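Local coordinates for molybdopterin-guanine dinucleotide biosynthesis protein A (MobA) (Archaeoglobus fulgidus, PDB 3NGW) that probably transfers a guanylyl group from GTP to molybdopterin in the making of the molybdenum cofactor, at residues K168-E172 against L173-F177. Residues are numbered along the deposited sequence; the frame is centred on the assembly and turned at random.
Sequences KFDKE and LISFF
A local side-chain to backbone contact joins Asp170 to Ser175 in the loop between strand 158-162 and helix 182-194, where the Asp170 carboxylate reaches across from a type I beta turn to a short 3-10 segment. The turn runs from Asp170 to Leu173 and is closed by Leu173 N on Asp170 O at 3.0 Å. Leu173 takes a left-handed helical conformation (phi 53°, psi 37°), after which the chain enters the 3-10 segment 174-176. Asp170 CG lies anti to its own backbone N (chi1 -172°), which carries the carboxylate to the start of this segment. Asp170 OD1 accepts two bonds. Ser175 N meets it nearly along the C-O axis at 2.7 Å, while Ser175 OG donates at 2.7 Å from above the carboxylate plane. The second oxygen, Asp170 OD2, takes a weak bond from Ile174 N at 3.3 Å. Ile174 CG2 also lies by the carboxylate, 3.5 Å from Asp170 OD2. The beta turn followed by a 3-10 turn lies in the connection leading to the last helix, 182-194, of this MobA-like protein (GT-A clan). Asp170 and Ser175 both pack on Val100 of helix 98-111, and the Ser175 hydroxyl is also bonded to Lys97 N. With an alanine at Asp170, Ser175 N and Ser175 OG lose their shared acceptor, and the 3-10 segment is likely to be less firmly tied to the turn. The Ile174 side chain also packs on Phe95 and on Ile191 of helix 182-194.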
ATOM      1  N   LYS A 168      11.151   0.907  16.842  1.00 52.16           N
ATOM      2  CA  LYS A 168      12.495   1.471  16.811  1.00 56.37           C
ATOM      3  C   LYS A 168      12.656   2.355  15.573  1.00 58.37           C
ATOM      4  O   LYS A 168      13.575   3.171  15.490  1.00 58.27           O
ATOM      5  CB  LYS A 168      13.545   0.350  16.804  1.00 59.90           C
ATOM      6  CG  LYS A 168      13.273  -0.747  15.783  1.00 70.63           C
ATOM      7  CD  LYS A 168      14.329  -1.849  15.809  1.00 58.67           C
ATOM      8  CE  LYS A 168      15.691  -1.333  15.366  1.00 68.07           C
ATOM      9  NZ  LYS A 168      16.677  -2.437  15.140  1.00 76.50           N
ATOM     10  N   PHE A 169      11.745   2.196  14.620  1.00 54.80           N
ATOM     11  CA  PHE A 169      11.776   2.971  13.388  1.00 45.92           C
ATOM     12  C   PHE A 169      10.635   3.965  13.392  1.00 50.40           C
ATOM     13  O   PHE A 169      10.688   4.981  12.705  1.00 54.98           O
ATOM     14  CB  PHE A 169      11.627   2.047  12.183  1.00 47.35           C
ATOM     15  CG  PHE A 169      12.665   0.968  12.112  1.00 45.67           C
ATOM     16  CD1 PHE A 169      14.007   1.284  11.903  1.00 41.14           C
ATOM     17  CD2 PHE A 169      12.301  -0.371  12.231  1.00 45.51           C
ATOM     18  CE1 PHE A 169      14.972   0.280  11.808  1.00 39.64           C
ATOM     19  CE2 PHE A 169      13.255  -1.383  12.140  1.00 42.26           C
ATOM     20  CZ  PHE A 169      14.596  -1.059  11.926  1.00 36.49           C
ATOM     21  N   ASP A 170       9.600   3.656  14.170  1.00 55.68           N
ATOM     22  CA  ASP A 170       8.425   4.511  14.275  1.00 54.74           C
ATOM     23  C   ASP A 170       7.873   4.487  15.697  1.00 49.03           C
ATOM     24  O   ASP A 170       7.097   3.600  16.055  1.00 55.43           O
ATOM     25  CB  ASP A 170       7.354   4.042  13.290  1.00 49.77           C
ATOM     26  CG  ASP A 170       6.178   4.992  13.210  1.00 46.93           C
ATOM     27  OD1 ASP A 170       5.286   4.752  12.377  1.00 53.47           O
ATOM     28  OD2 ASP A 170       6.145   5.976  13.977  1.00 58.10           O
ATOM     29  N   LYS A 171       8.284   5.468  16.498  1.00 55.49           N
ATOM     30  CA  LYS A 171       7.872   5.597  17.900  1.00 62.23           C
ATOM     31  C   LYS A 171       6.398   5.330  18.187  1.00 61.02           C
ATOM     32  O   LYS A 171       6.065   4.478  19.011  1.00 63.11           O
ATOM     33  CB  LYS A 171       8.222   6.997  18.422  1.00 70.35           C
ATOM     34  CG  LYS A 171       9.615   7.143  19.038  1.00 75.57           C
ATOM     35  CD  LYS A 171       9.615   6.848  20.547  1.00 77.11           C
ATOM     36  CE  LYS A 171       8.807   7.883  21.344  1.00 74.29           C
ATOM     37  NZ  LYS A 171       8.848   7.645  22.817  1.00 52.39           N
ATOM     38  N   GLU A 172       5.522   6.072  17.519  1.00 57.27           N
ATOM     39  CA  GLU A 172       4.085   5.931  17.730  1.00 59.30           C
ATOM     40  C   GLU A 172       3.393   5.069  16.676  1.00 55.48           C
ATOM     41  O   GLU A 172       2.162   5.004  16.629  1.00 51.86           O
ATOM     42  CB  GLU A 172       3.441   7.315  17.761  1.00 64.33           C
ATOM     43  CG  GLU A 172       4.127   8.286  18.708  1.00 76.29           C
ATOM     44  CD  GLU A 172       3.777   9.740  18.421  1.00 94.66           C
ATOM     45  OE1 GLU A 172       4.296  10.628  19.135  1.00104.33           O
ATOM     46  OE2 GLU A 172       2.990  10.000  17.482  1.00 94.46           O
ATOM     47  N   LEU A 173       4.182   4.401  15.842  1.00 53.86           N
ATOM     48  CA  LEU A 173       3.635   3.552  14.793  1.00 45.74           C
ATOM     49  C   LEU A 173       2.621   4.323  13.951  1.00 42.88           C
ATOM     50  O   LEU A 173       1.612   3.770  13.511  1.00 45.42           O
ATOM     51  CB  LEU A 173       2.971   2.318  15.407  1.00 44.80           C
ATOM     52  CG  LEU A 173       3.866   1.454  16.294  1.00 48.67           C
ATOM     53  CD1 LEU A 173       3.068   0.279  16.804  1.00 43.57           C
ATOM     54  CD2 LEU A 173       5.084   0.977  15.506  1.00 51.61           C
ATOM     55  N   ILE A 174       2.903   5.603  13.732  1.00 45.39           N
ATOM     56  CA  ILE A 174       2.038   6.474  12.951  1.00 43.49           C
ATOM     57  C   ILE A 174       1.941   5.975  11.507  1.00 40.70           C
ATOM     58  O   ILE A 174       1.018   6.332  10.780  1.00 41.88           O
ATOM     59  CB  ILE A 174       2.564   7.942  12.996  1.00 40.15           C
ATOM     60  CG1 ILE A 174       1.508   8.898  12.449  1.00 38.97           C
ATOM     61  CG2 ILE A 174       3.869   8.059  12.224  1.00 43.18           C
ATOM     62  CD1 ILE A 174       0.233   8.916  13.270  1.00 48.61           C
ATOM     63  N   SER A 175       2.885   5.129  11.106  1.00 43.43           N
ATOM     64  CA  SER A 175       2.895   4.581   9.754  1.00 44.01           C
ATOM     65  C   SER A 175       1.629   3.769   9.450  1.00 42.34           C
ATOM     66  O   SER A 175       1.257   3.601   8.289  1.00 34.86           O
ATOM     67  CB  SER A 175       4.126   3.679   9.559  1.00 45.49           C
ATOM     68  OG  SER A 175       5.339   4.387   9.697  1.00 39.10           O
ATOM     69  N   PHE A 176       0.975   3.285  10.504  1.00 38.70           N
ATOM     70  CA  PHE A 176      -0.225   2.452  10.387  1.00 37.89           C
ATOM     71  C   PHE A 176      -1.551   3.203  10.433  1.00 33.39           C
ATOM     72  O   PHE A 176      -2.620   2.608  10.308  1.00 42.05           O
ATOM     73  CB  PHE A 176      -0.186   1.380  11.478  1.00 33.26           C
ATOM     74  CG  PHE A 176       0.911   0.379  11.284  1.00 33.00           C
ATOM     75  CD1 PHE A 176       0.744  -0.686  10.404  1.00 37.32           C
ATOM     76  CD2 PHE A 176       2.140   0.542  11.910  1.00 35.80           C
ATOM     77  CE1 PHE A 176       1.787  -1.582  10.144  1.00 47.46           C
ATOM     78  CE2 PHE A 176       3.190  -0.344  11.660  1.00 38.17           C
ATOM     79  CZ  PHE A 176       3.013  -1.410  10.769  1.00 39.88           C
ATOM     80  N   PHE A 177      -1.478   4.512  10.608  1.00 40.36           N
ATOM     81  CA  PHE A 177      -2.667   5.338  10.663  1.00 33.56           C
ATOM     82  C   PHE A 177      -3.344   5.384   9.296  1.00 38.50           C
ATOM     83  O   PHE A 177      -2.738   5.774   8.299  1.00 36.86           O
ATOM     84  CB  PHE A 177      -2.278   6.738  11.136  1.00 37.54           C
ATOM     85  CG  PHE A 177      -3.391   7.733  11.075  1.00 45.23           C
ATOM     86  CD1 PHE A 177      -3.504   8.601  10.001  1.00 47.84           C
ATOM     87  CD2 PHE A 177      -4.339   7.792  12.083  1.00 44.24           C
ATOM     88  CE1 PHE A 177      -4.548   9.514   9.933  1.00 56.83           C
ATOM     89  CE2 PHE A 177      -5.382   8.701  12.020  1.00 36.37           C
ATOM     90  CZ  PHE A 177      -5.487   9.563  10.946  1.00 49.46           C
TER